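Local coordinates for protein extracellular ligand-binding receptor (Verminephrobacter eiseniae, PDB 4M88) that probably binds an amino acid outside the cytoplasm, as the substrate-binding component of an ABC transporter in the leucine-binding protein family, at residues V233-I238 / G347-D352; Q200-I205 / A216-A221; E62-A67 / A96-V101; G23-I28 / L46-A51. One frame throughout, in Å; residues are numbered along the deposited sequence.

How the interactions relate
The four contacts divide between the two alpha/beta lobes expected of a periplasmic binding protein. Interactions 3 and 4 belong to the five-stranded parallel sheet and touch directly: F49 CZ lies 3.5 Å from A67 O, and A51 CB 3.6 Å from Q63 OE1. Interactions 1 and 2 both reach the seven-stranded mixed sheet, with centres about 14 Å apart and no touch. Between lobes the distances grow, to about 38 Å between the centres of interactions 2 and 3. Interactions 1 and 4 approach most closely across the divide, about 8 Å between nearest atoms. The glycerol beside A235 in interaction 1, probably from the crystallisation liquor, may mark part of the pocket between the lobes.

Interaction 1. Residues V233-I238 / G347-D352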
loop_
_atom_site.group_PDB
_atom_site.type_symbol
_atom_site.label_atom_id
_atom_site.label_comp_id
_atom_site.label_asym_id
_atom_site.label_seq_id
_atom_site.Cartn_x
_atom_site.Cartn_y
_atom_site.Cartn_z
ATOM N N VAL A 233 3.694 -4.709 5.014
ATOM C CA VAL A 233 4.889 -5.512 5.265
ATOM C C VAL A 233 4.769 -6.838 4.529
ATOM O O VAL A 233 3.658 -7.260 4.194
ATOM C CB VAL A 233 5.091 -5.781 6.773
ATOM C CG1 VAL A 233 5.420 -4.503 7.503
ATOM C CG2 VAL A 233 3.862 -6.438 7.372
ATOM N N SER A 234 5.904 -7.482 4.258
ATOM C CA SER A 234 5.905 -8.825 3.682
ATOM C C SER A 234 6.151 -9.813 4.812
ATOM O O SER A 234 6.716 -9.451 5.844
ATOM C CB SER A 234 6.986 -8.978 2.604
ATOM O OG SER A 234 8.290 -8.973 3.171
ATOM N N ALA A 235 5.706 -11.053 4.640
ATOM C CA ALA A 235 5.992 -12.083 5.640
ATOM C C ALA A 235 7.496 -12.259 5.788
ATOM O O ALA A 235 8.003 -12.532 6.881
ATOM C CB ALA A 235 5.338 -13.395 5.259
ATOM N N ALA A 236 8.214 -12.104 4.683
ATOM C CA ALA A 236 9.662 -12.265 4.707
ATOM C C ALA A 236 10.324 -11.276 5.672
ATOM O O ALA A 236 11.274 -11.634 6.364
ATOM C CB ALA A 236 10.235 -12.096 3.301
ATOM N N GLN A 237 9.846 -10.030 5.682
ATOM C CA GLN A 237 10.427 -8.991 6.538
ATOM C C GLN A 237 10.195 -9.335 8.000
ATOM O O GLN A 237 11.046 -9.072 8.862
ATOM C CB GLN A 237 9.827 -7.610 6.234
ATOM C CG GLN A 237 10.224 -7.027 4.878
ATOM C CD GLN A 237 9.490 -5.729 4.545
ATOM O OE1 GLN A 237 8.293 -5.575 4.834
ATOM N NE2 GLN A 237 10.207 -4.785 3.932
ATOM N N ILE A 238 9.032 -9.918 8.277
ATOM C CA ILE A 238 8.691 -10.303 9.646
ATOM C C ILE A 238 9.555 -11.483 10.108
ATOM O O ILE A 238 10.108 -11.455 11.202
ATOM C CB ILE A 238 7.192 -10.614 9.785
ATOM C CG1 ILE A 238 6.366 -9.400 9.350
ATOM C CG2 ILE A 238 6.861 -11.026 11.225
ATOM C CD1 ILE A 238 4.867 -9.691 9.240
ATOM N N GLY A 347 -4.267 -12.875 4.781
ATOM C CA GLY A 347 -3.390 -14.031 4.826
ATOM C C GLY A 347 -2.914 -14.223 6.253
ATOM O O GLY A 347 -2.835 -13.256 7.008
ATOM N N VAL A 348 -2.618 -15.460 6.643
ATOM C CA VAL A 348 -2.044 -15.685 7.963
ATOM C C VAL A 348 -0.758 -16.459 7.799
ATOM O O VAL A 348 -0.714 -17.437 7.037
ATOM C CB VAL A 348 -3.006 -16.469 8.878
ATOM C CG1 VAL A 348 -2.389 -16.657 10.269
ATOM C CG2 VAL A 348 -4.353 -15.752 8.975
ATOM N N ILE A 349 0.299 -16.016 8.472
ATOM C CA ILE A 349 1.571 -16.737 8.419
ATOM C C ILE A 349 1.468 -18.047 9.201
ATOM O O ILE A 349 1.175 -18.052 10.403
ATOM C CB ILE A 349 2.736 -15.881 8.936
ATOM C CG1 ILE A 349 2.844 -14.580 8.125
ATOM C CG2 ILE A 349 4.063 -16.653 8.843
ATOM C CD1 ILE A 349 3.972 -13.657 8.595
ATOM N N GLY A 350 1.672 -19.167 8.509
ATOM C CA GLY A 350 1.511 -20.468 9.135
ATOM C C GLY A 350 2.732 -20.873 9.929
ATOM O O GLY A 350 3.717 -20.129 9.993
ATOM N N ARG A 351 2.668 -22.052 10.543
ATOM C CA ARG A 351 3.790 -22.565 11.325
ATOM C C ARG A 351 4.995 -22.853 10.441
ATOM O O ARG A 351 6.116 -22.985 10.939
ATOM C CB ARG A 351 3.396 -23.835 12.073
ATOM C CG ARG A 351 2.327 -23.646 13.112
ATOM C CD ARG A 351 1.939 -24.994 13.677
ATOM N NE ARG A 351 0.793 -24.893 14.573
ATOM C CZ ARG A 351 0.097 -25.937 15.014
ATOM N NH1 ARG A 351 0.424 -27.170 14.637
ATOM N NH2 ARG A 351 -0.933 -25.746 15.830
ATOM N N ASP A 352 4.767 -22.956 9.133
ATOM C CA ASP A 352 5.853 -23.192 8.192
ATOM C C ASP A 352 6.426 -21.900 7.615
ATOM O O ASP A 352 7.247 -21.943 6.706
ATOM C CB ASP A 352 5.418 -24.116 7.050
ATOM C CG ASP A 352 4.267 -23.546 6.244
ATOM O OD1 ASP A 352 3.835 -22.404 6.527
ATOM O OD2 ASP A 352 3.793 -24.242 5.324
#
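The CD1 methyl of I349 drives into the first turn of helix 235-247, where A235 CB meets it at 3.6 Å and A235 CA at 3.9 Å. This is the tight part: I349 CG1 also lies 4.0 Å from A235 CB, and the short alanine side chain lets the isoleucine end come close to the helix backbone. With CG1 anti to its carbonyl carbon and the chain then extended (chi2 179°), I349 holds CD1 well forward of the strand. One turn later I238 comes in obliquely and touches more loosely, I238 CD1 to I349 CD1 at 4.1 Å. I238 also packs on I215 of helix 208-220, and A247 touches both isoleucines.

The helix start is a capping box. S234 OG accepts from Q237 N at 3.1 Å, and Q237 OE1 accepts from S234 N, also at 3.1 Å and nearly straight (163°), with the donor above the side-chain carbonyl plane. Q237 NE2 reaches D20 OD1 on helix 18-37, which packs on the other sheet, so the bond bridges the two lobes of this periplasmic-binding-protein fold. At the same helix end, glycerol hydroxyls bond to A235 N and A236 N, at a place where N-H groups would be expected to attract an anion.

Past the end of the strand the contact gives way: the chain runs on through exposed R351 and D352, whose carboxylate bonds Q354 N through OD1 and Y356 OH through OD2 on the way into strand 355-356.

Interaction 2. Residues Q200-I205 / A216-A221; sequences QGVLVI and AALRKA
L218 reaches from its helix to two valines of strand 201-205, and all the touching is done by one methyl. At the root, L218 CB sets the direction: it starts toward the strand but meets none of its atoms. L218 CG follows, anti to the carbonyl carbon (chi1 -71°) and still 4.9 Å from V202 CG1, and carries the branch point inward. Of the two methyls, L218 CD1 continues to the strand and settles against V204 CG2 at 3.8 Å and V202 CG1 at 3.9 Å; L218 CD2 turns aside and stays 4.6 Å from V202 CG1.

The valines alternate with L203, so both look at the helix from one face of the sheet. Their chi1 values are almost equal, yet each offers a different branch: CG1 of V202 and CG2 of V204 lie 4.5 Å apart, and L218 CD1 rests against both of these methyls. V202 meets the leucine at a slant, whereas V204 and L218 run past each other in opposite senses. The meeting is wholly apolar and all three side chains are buried.

The unit is a beta-alpha-beta crossover of a Rossmann-like lobe: strand 201-205, helix 208-220, then parallel strand 227-229. Around L218 the core is completed by L227 of that next strand, V223 of the connecting loop and I194 of helix 184-195. The guanidinium of R219 bonds the carbonyls of V223, Q225 and G246, tying the helix end to its loop and to helix 235-247, while L203 faces the opposite side and packs on L144 and T146 of strand 143-149.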
loop_
_atom_site.group_PDB
_atom_site.type_symbol
_atom_site.label_atom_id
_atom_site.label_comp_id
_atom_site.label_asym_id
_atom_site.label_seq_id
_atom_site.Cartn_x
_atom_site.Cartn_y
_atom_site.Cartn_z
ATOM N N GLN A 200 -7.116 -10.473 23.282
ATOM C CA GLN A 200 -7.019 -11.738 22.564
ATOM C C GLN A 200 -6.304 -11.609 21.220
ATOM O O GLN A 200 -5.890 -12.612 20.627
ATOM C CB GLN A 200 -8.411 -12.324 22.370
ATOM C CG GLN A 200 -9.076 -12.709 23.659
ATOM C CD GLN A 200 -10.574 -12.770 23.519
ATOM O OE1 GLN A 200 -11.208 -11.763 23.229
ATOM N NE2 GLN A 200 -11.151 -13.959 23.702
ATOM N N GLY A 201 -6.156 -10.380 20.748
ATOM C CA GLY A 201 -5.480 -10.122 19.490
ATOM C C GLY A 201 -5.002 -8.688 19.491
ATOM O O GLY A 201 -5.523 -7.863 20.257
ATOM N N VAL A 202 -4.001 -8.386 18.663
ATOM C CA VAL A 202 -3.437 -7.040 18.616
ATOM C C VAL A 202 -3.248 -6.581 17.179
ATOM O O VAL A 202 -2.593 -7.271 16.388
ATOM C CB VAL A 202 -2.056 -6.960 19.312
ATOM C CG1 VAL A 202 -1.589 -5.502 19.382
ATOM C CG2 VAL A 202 -2.101 -7.561 20.717
ATOM N N LEU A 203 -3.821 -5.421 16.851
ATOM C CA LEU A 203 -3.607 -4.776 15.558
ATOM C C LEU A 203 -2.421 -3.837 15.656
ATOM O O LEU A 203 -2.330 -3.055 16.600
ATOM C CB LEU A 203 -4.823 -3.939 15.163
ATOM C CG LEU A 203 -6.069 -4.507 14.512
ATOM C CD1 LEU A 203 -6.873 -5.320 15.505
ATOM C CD2 LEU A 203 -6.900 -3.341 13.960
ATOM N N VAL A 204 -1.523 -3.880 14.675
ATOM C CA VAL A 204 -0.416 -2.922 14.633
ATOM C C VAL A 204 -0.575 -2.009 13.425
ATOM O O VAL A 204 -0.679 -2.488 12.298
ATOM C CB VAL A 204 0.935 -3.643 14.607
ATOM C CG1 VAL A 204 2.074 -2.647 14.758
ATOM C CG2 VAL A 204 0.990 -4.681 15.735
ATOM N N ILE A 205 -0.618 -0.697 13.664
ATOM C CA ILE A 205 -0.891 0.287 12.609
ATOM C C ILE A 205 0.216 1.320 12.527
ATOM O O ILE A 205 0.543 1.962 13.522
ATOM C CB ILE A 205 -2.230 1.019 12.875
ATOM C CG1 ILE A 205 -3.399 0.033 12.774
ATOM C CG2 ILE A 205 -2.431 2.178 11.907
ATOM C CD1 ILE A 205 -4.781 0.687 12.884
ATOM N N ALA A 216 8.112 -7.101 16.709
ATOM C CA ALA A 216 9.236 -7.637 17.469
ATOM C C ALA A 216 9.101 -7.271 18.939
ATOM O O ALA A 216 9.376 -8.094 19.813
ATOM C CB ALA A 216 10.547 -7.140 16.914
ATOM N N ALA A 217 8.676 -6.039 19.206
ATOM C CA ALA A 217 8.516 -5.576 20.580
ATOM C C ALA A 217 7.419 -6.354 21.300
ATOM O O ALA A 217 7.575 -6.726 22.473
ATOM C CB ALA A 217 8.219 -4.089 20.604
ATOM N N LEU A 218 6.308 -6.586 20.607
ATOM C CA LEU A 218 5.221 -7.374 21.178
ATOM C C LEU A 218 5.668 -8.809 21.504
ATOM O O LEU A 218 5.423 -9.293 22.608
ATOM C CB LEU A 218 3.991 -7.360 20.262
ATOM C CG LEU A 218 3.226 -6.036 20.181
ATOM C CD1 LEU A 218 2.249 -6.045 19.012
ATOM C CD2 LEU A 218 2.484 -5.734 21.498
ATOM N N ARG A 219 6.335 -9.477 20.565
ATOM C CA ARG A 219 6.820 -10.837 20.808
ATOM C C ARG A 219 7.795 -10.872 21.988
ATOM O O ARG A 219 7.731 -11.767 22.835
ATOM C CB ARG A 219 7.489 -11.434 19.559
ATOM C CG ARG A 219 6.559 -11.722 18.396
ATOM C CD ARG A 219 5.255 -12.351 18.825
ATOM N NE ARG A 219 4.536 -12.909 17.680
ATOM C CZ ARG A 219 3.226 -13.159 17.658
ATOM N NH1 ARG A 219 2.461 -12.896 18.719
ATOM N NH2 ARG A 219 2.674 -13.682 16.569
ATOM N N LYS A 220 8.680 -9.881 22.057
ATOM C CA LYS A 220 9.626 -9.787 23.171
ATOM C C LYS A 220 8.937 -9.525 24.514
ATOM O O LYS A 220 9.464 -9.885 25.566
ATOM C CB LYS A 220 10.665 -8.702 22.907
ATOM C CG LYS A 220 11.813 -9.187 22.057
ATOM C CD LYS A 220 12.926 -8.156 21.987
ATOM C CE LYS A 220 14.243 -8.807 21.597
ATOM N NZ LYS A 220 15.236 -7.783 21.155
ATOM N N ALA A 221 7.760 -8.904 24.476
ATOM C CA ALA A 221 6.985 -8.677 25.694
ATOM C C ALA A 221 6.079 -9.869 26.004
ATOM O O ALA A 221 5.204 -9.774 26.859
ATOM C CB ALA A 221 6.172 -7.397 25.592
#

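Interaction 3. Residues E62-A67 / A96-V101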
loop_
_atom_site.group_PDB
_atom_site.type_symbol
_atom_site.label_atom_id
_atom_site.label_comp_id
_atom_site.label_asym_id
_atom_site.label_seq_id
_atom_site.Cartn_x
_atom_site.Cartn_y
_atom_site.Cartn_z
ATOM N N GLU A 62 9.428 19.965 -2.400
ATOM C CA GLU A 62 10.567 20.343 -3.236
ATOM C C GLU A 62 10.595 19.618 -4.579
ATOM O O GLU A 62 10.887 20.217 -5.615
ATOM C CB GLU A 62 11.878 20.069 -2.493
ATOM C CG GLU A 62 12.095 20.942 -1.276
ATOM C CD GLU A 62 13.341 20.549 -0.498
ATOM O OE1 GLU A 62 14.115 19.705 -1.003
ATOM O OE2 GLU A 62 13.541 21.085 0.615
ATOM N N GLN A 63 10.313 18.322 -4.569
ATOM C CA GLN A 63 10.418 17.526 -5.796
ATOM C C GLN A 63 9.250 17.678 -6.764
ATOM O O GLN A 63 9.414 17.477 -7.966
ATOM C CB GLN A 63 10.609 16.044 -5.463
ATOM C CG GLN A 63 11.933 15.751 -4.759
ATOM C CD GLN A 63 13.115 16.335 -5.499
ATOM O OE1 GLN A 63 13.183 16.292 -6.730
ATOM N NE2 GLN A 63 14.044 16.918 -4.755
ATOM N N PHE A 64 8.073 18.011 -6.251
ATOM C CA PHE A 64 6.888 18.054 -7.093
ATOM C C PHE A 64 7.024 18.979 -8.310
ATOM O O PHE A 64 6.804 18.526 -9.433
ATOM C CB PHE A 64 5.621 18.363 -6.281
ATOM C CG PHE A 64 4.350 18.308 -7.089
ATOM C CD1 PHE A 64 3.681 17.111 -7.274
ATOM C CD2 PHE A 64 3.820 19.468 -7.655
ATOM C CE1 PHE A 64 2.501 17.059 -8.018
ATOM C CE2 PHE A 64 2.646 19.432 -8.387
ATOM C CZ PHE A 64 1.982 18.222 -8.578
ATOM N N PRO A 65 7.403 20.258 -8.103
ATOM C CA PRO A 65 7.492 21.107 -9.298
ATOM C C PRO A 65 8.616 20.668 -10.241
ATOM O O PRO A 65 8.478 20.804 -11.462
ATOM C CB PRO A 65 7.781 22.504 -8.717
ATOM C CG PRO A 65 8.324 22.258 -7.351
ATOM C CD PRO A 65 7.600 21.041 -6.869
ATOM N N LYS A 66 9.699 20.122 -9.695
ATOM C CA LYS A 66 10.775 19.614 -10.549
ATOM C C LYS A 66 10.264 18.456 -11.396
ATOM O O LYS A 66 10.610 18.334 -12.571
ATOM C CB LYS A 66 11.971 19.169 -9.705
ATOM C CG LYS A 66 12.577 20.283 -8.881
ATOM C CD LYS A 66 13.669 19.757 -7.960
ATOM C CE LYS A 66 14.561 20.879 -7.462
ATOM N NZ LYS A 66 15.635 20.369 -6.562
ATOM N N ALA A 67 9.432 17.606 -10.794
ATOM C CA ALA A 67 8.816 16.499 -11.506
ATOM C C ALA A 67 7.867 17.033 -12.578
ATOM O O ALA A 67 7.872 16.565 -13.724
ATOM C CB ALA A 67 8.060 15.580 -10.523
ATOM N N ALA A 96 -2.200 21.490 -11.518
ATOM C CA ALA A 96 -1.169 20.708 -12.193
ATOM C C ALA A 96 -1.795 19.706 -13.162
ATOM O O ALA A 96 -2.654 18.911 -12.766
ATOM C CB ALA A 96 -0.285 19.998 -11.174
ATOM N N PRO A 97 -1.372 19.747 -14.441
ATOM C CA PRO A 97 -1.887 18.804 -15.441
ATOM C C PRO A 97 -1.260 17.421 -15.284
ATOM O O PRO A 97 -0.385 17.013 -16.055
ATOM C CB PRO A 97 -1.465 19.435 -16.773
ATOM C CG PRO A 97 -0.227 20.243 -16.435
ATOM C CD PRO A 97 -0.488 20.767 -15.040
ATOM N N VAL A 98 -1.713 16.695 -14.276
ATOM C CA VAL A 98 -1.145 15.388 -13.991
ATOM C C VAL A 98 -2.199 14.547 -13.291
ATOM O O VAL A 98 -3.165 15.076 -12.749
ATOM C CB VAL A 98 0.111 15.527 -13.104
ATOM C CG1 VAL A 98 -0.275 15.861 -11.661
ATOM C CG2 VAL A 98 0.963 14.252 -13.152
ATOM N N VAL A 99 -2.038 13.231 -13.329
ATOM C CA VAL A 99 -2.860 12.373 -12.502
ATOM C C VAL A 99 -1.915 11.609 -11.588
ATOM O O VAL A 99 -0.764 11.314 -11.967
ATOM C CB VAL A 99 -3.703 11.414 -13.349
ATOM C CG1 VAL A 99 -2.832 10.611 -14.191
ATOM C CG2 VAL A 99 -4.474 10.495 -12.485
ATOM N N VAL A 100 -2.366 11.345 -10.367
ATOM C CA VAL A 100 -1.562 10.577 -9.423
ATOM C C VAL A 100 -2.232 9.226 -9.285
ATOM O O VAL A 100 -3.414 9.148 -8.963
ATOM C CB VAL A 100 -1.486 11.245 -8.037
ATOM C CG1 VAL A 100 -0.615 10.404 -7.108
ATOM C CG2 VAL A 100 -0.912 12.654 -8.145
ATOM N N VAL A 101 -1.494 8.165 -9.580
ATOM C CA VAL A 101 -2.088 6.834 -9.622
ATOM C C VAL A 101 -1.543 6.014 -8.474
ATOM O O VAL A 101 -0.353 5.671 -8.444
ATOM C CB VAL A 101 -1.849 6.130 -10.967
ATOM C CG1 VAL A 101 -2.394 4.705 -10.931
ATOM C CG2 VAL A 101 -2.505 6.919 -12.093
#
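The edge of the F64 ring abuts A96. F64 CZ comes to 3.9 Å from A96 CB and F64 CE2 to 4.1 Å, with the methyl close to the ring plane, so this is an edge contact and not a stack on the face. V98 CG1 approaches the same F64 CZ from an oblique direction and more loosely, at 4.5 Å. The ring gets there because CG stands anti to the backbone N (chi1 -175°), which carries the phenyl away from the helix toward segment 96-101.

Next outward is the bend that presents the two small side chains together. P97 is the centre of an inverse gamma turn, closed by a weak bond from V98 N to A96 O at 2.8 Å; it turns A96 and V98 toward the helix while P97 itself stays at the surface. A96 O also accepts from K117 NZ. The turn leads into strand 99-101 of the five-stranded parallel sheet, and helix 57-68 packs across the neighbouring strand 74-76 to reach it: L75 touches both F64 and V98.

Farther out, L92 packs on the ring, L93 on V98, and M68 of the same helix on A96 and V98. The helix is kinked right after F64, where P65 has no N-H to give to the preceding turn. Toward its start, E62 OE1 pairs with R54 NH2 in a salt bridge.

Interaction 4. Residues G23-I28 / L46-A51; sequences GLNQGI and LTLFEA
N25 ND2 is gripped by two acceptors, E50 OE2 on strand 45-52 and Q9 OE1 on strand 4-11. The bond from N25 ND2 to E50 OE2 is 2.9 Å long and fairly straight (157°). It leaves close to the plane of the amide and meets the carboxylate oxygen on its anti side, somewhat out of plane. N25 CG anti to the backbone N (chi1 -177°) swings the amide toward the strand. K29 NZ bonds N25 OD1, which, with the two acceptors on ND2, is consistent with a single orientation of the amide; it also makes a long, weak ion pair with E50 OE2.

Beside this polar cluster L48 CD2 lies 3.6 Å from N25 ND2 and 3.8 Å from I28 CG2, the leucine and isoleucine crossing near a right angle. If N25 were an alanine, E50 OE2 and Q9 OE1 would probably lose their shared donor and a gap would open beside L48 CD2.

Helix 23-28 runs nearly antiparallel to strand 46-51 (167°), their axes 10.9 Å apart, within the beta-alpha-beta crossover from strand 4-11 to strand 45-52. On the other face of this edge strand, F49 packs on A67 of helix 57-68.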
loop_
_atom_site.group_PDB
_atom_site.type_symbol
_atom_site.label_atom_id
_atom_site.label_comp_id
_atom_site.label_asym_id
_atom_site.label_seq_id
_atom_site.Cartn_x
_atom_site.Cartn_y
_atom_site.Cartn_z
ATOM N N GLY A 23 11.190 -1.298 -3.755
ATOM C CA GLY A 23 10.266 -2.341 -4.186
ATOM C C GLY A 23 9.192 -1.825 -5.133
ATOM O O GLY A 23 8.941 -2.419 -6.191
ATOM N N LEU A 24 8.552 -0.717 -4.766
ATOM C CA LEU A 24 7.602 -0.065 -5.668
ATOM C C LEU A 24 8.274 0.262 -6.988
ATOM O O LEU A 24 7.707 0.049 -8.058
ATOM C CB LEU A 24 7.058 1.238 -5.060
ATOM C CG LEU A 24 5.999 1.189 -3.967
ATOM C CD1 LEU A 24 5.711 2.619 -3.517
ATOM C CD2 LEU A 24 4.730 0.528 -4.472
ATOM N N ASN A 25 9.483 0.809 -6.910
ATOM C CA ASN A 25 10.217 1.211 -8.105
ATOM C C ASN A 25 10.529 0.006 -9.005
ATOM O O ASN A 25 10.427 0.089 -10.230
ATOM C CB ASN A 25 11.499 1.937 -7.692
ATOM C CG ASN A 25 12.302 2.452 -8.876
ATOM O OD1 ASN A 25 13.405 1.975 -9.142
ATOM N ND2 ASN A 25 11.760 3.438 -9.582
ATOM N N GLN A 26 10.927 -1.103 -8.397
ATOM C CA GLN A 26 11.207 -2.332 -9.145
ATOM C C GLN A 26 9.985 -2.821 -9.910
ATOM O O GLN A 26 10.084 -3.236 -11.075
ATOM C CB GLN A 26 11.712 -3.420 -8.198
ATOM C CG GLN A 26 13.165 -3.205 -7.782
ATOM C CD GLN A 26 13.511 -3.916 -6.484
ATOM O OE1 GLN A 26 12.678 -4.613 -5.910
ATOM N NE2 GLN A 26 14.742 -3.736 -6.013
ATOM N N GLY A 27 8.835 -2.787 -9.259
ATOM C CA GLY A 27 7.605 -3.239 -9.891
ATOM C C GLY A 27 7.200 -2.330 -11.033
ATOM O O GLY A 27 6.732 -2.786 -12.081
ATOM N N ILE A 28 7.378 -1.030 -10.837
ATOM C CA ILE A 28 7.045 -0.078 -11.892
ATOM C C ILE A 28 7.944 -0.313 -13.102
ATOM O O ILE A 28 7.459 -0.399 -14.233
ATOM C CB ILE A 28 7.199 1.375 -11.394
ATOM C CG1 ILE A 28 6.140 1.695 -10.334
ATOM C CG2 ILE A 28 7.089 2.365 -12.546
ATOM C CD1 ILE A 28 6.441 3.003 -9.566
ATOM N N LEU A 46 7.612 4.086 -23.121
ATOM C CA LEU A 46 7.356 4.604 -21.781
ATOM C C LEU A 46 8.677 4.823 -21.055
ATOM O O LEU A 46 9.566 3.980 -21.110
ATOM C CB LEU A 46 6.481 3.626 -21.000
ATOM C CG LEU A 46 5.024 3.540 -21.469
ATOM C CD1 LEU A 46 4.734 2.232 -22.162
ATOM C CD2 LEU A 46 4.091 3.716 -20.299
ATOM N N THR A 47 8.824 5.973 -20.398
ATOM C CA THR A 47 10.029 6.232 -19.621
ATOM C C THR A 47 9.648 6.646 -18.215
ATOM O O THR A 47 8.562 7.181 -17.992
ATOM C CB THR A 47 10.888 7.330 -20.256
ATOM O OG1 THR A 47 10.071 8.475 -20.533
ATOM C CG2 THR A 47 11.476 6.838 -21.554
ATOM N N LEU A 48 10.537 6.378 -17.269
ATOM C CA LEU A 48 10.285 6.715 -15.879
ATOM C C LEU A 48 11.399 7.606 -15.382
ATOM O O LEU A 48 12.577 7.324 -15.607
ATOM C CB LEU A 48 10.240 5.451 -15.019
ATOM C CG LEU A 48 9.943 5.694 -13.540
ATOM C CD1 LEU A 48 8.487 6.122 -13.315
ATOM C CD2 LEU A 48 10.288 4.461 -12.702
ATOM N N PHE A 49 11.048 8.698 -14.723
ATOM C CA PHE A 49 12.070 9.397 -13.964
ATOM C C PHE A 49 11.719 9.258 -12.502
ATOM O O PHE A 49 10.567 8.978 -12.155
ATOM C CB PHE A 49 12.182 10.854 -14.368
ATOM C CG PHE A 49 11.023 11.681 -13.940
ATOM C CD1 PHE A 49 11.042 12.342 -12.720
ATOM C CD2 PHE A 49 9.911 11.800 -14.754
ATOM C CE1 PHE A 49 9.959 13.098 -12.311
ATOM C CE2 PHE A 49 8.827 12.567 -14.363
ATOM C CZ PHE A 49 8.848 13.213 -13.141
ATOM N N GLU A 50 12.718 9.436 -11.650
ATOM C CA GLU A 50 12.551 9.227 -10.223
ATOM C C GLU A 50 13.050 10.436 -9.481
ATOM O O GLU A 50 13.928 11.163 -9.961
ATOM C CB GLU A 50 13.335 7.992 -9.771
ATOM C CG GLU A 50 12.833 6.694 -10.378
ATOM C CD GLU A 50 13.920 5.914 -11.090
ATOM O OE1 GLU A 50 14.971 6.503 -11.424
ATOM O OE2 GLU A 50 13.717 4.707 -11.320
ATOM N N ALA A 51 12.509 10.649 -8.291
ATOM C CA ALA A 51 12.955 11.757 -7.469
ATOM C C ALA A 51 12.772 11.329 -6.026
ATOM O O ALA A 51 11.768 10.702 -5.691
ATOM C CB ALA A 51 12.146 13.008 -7.773
#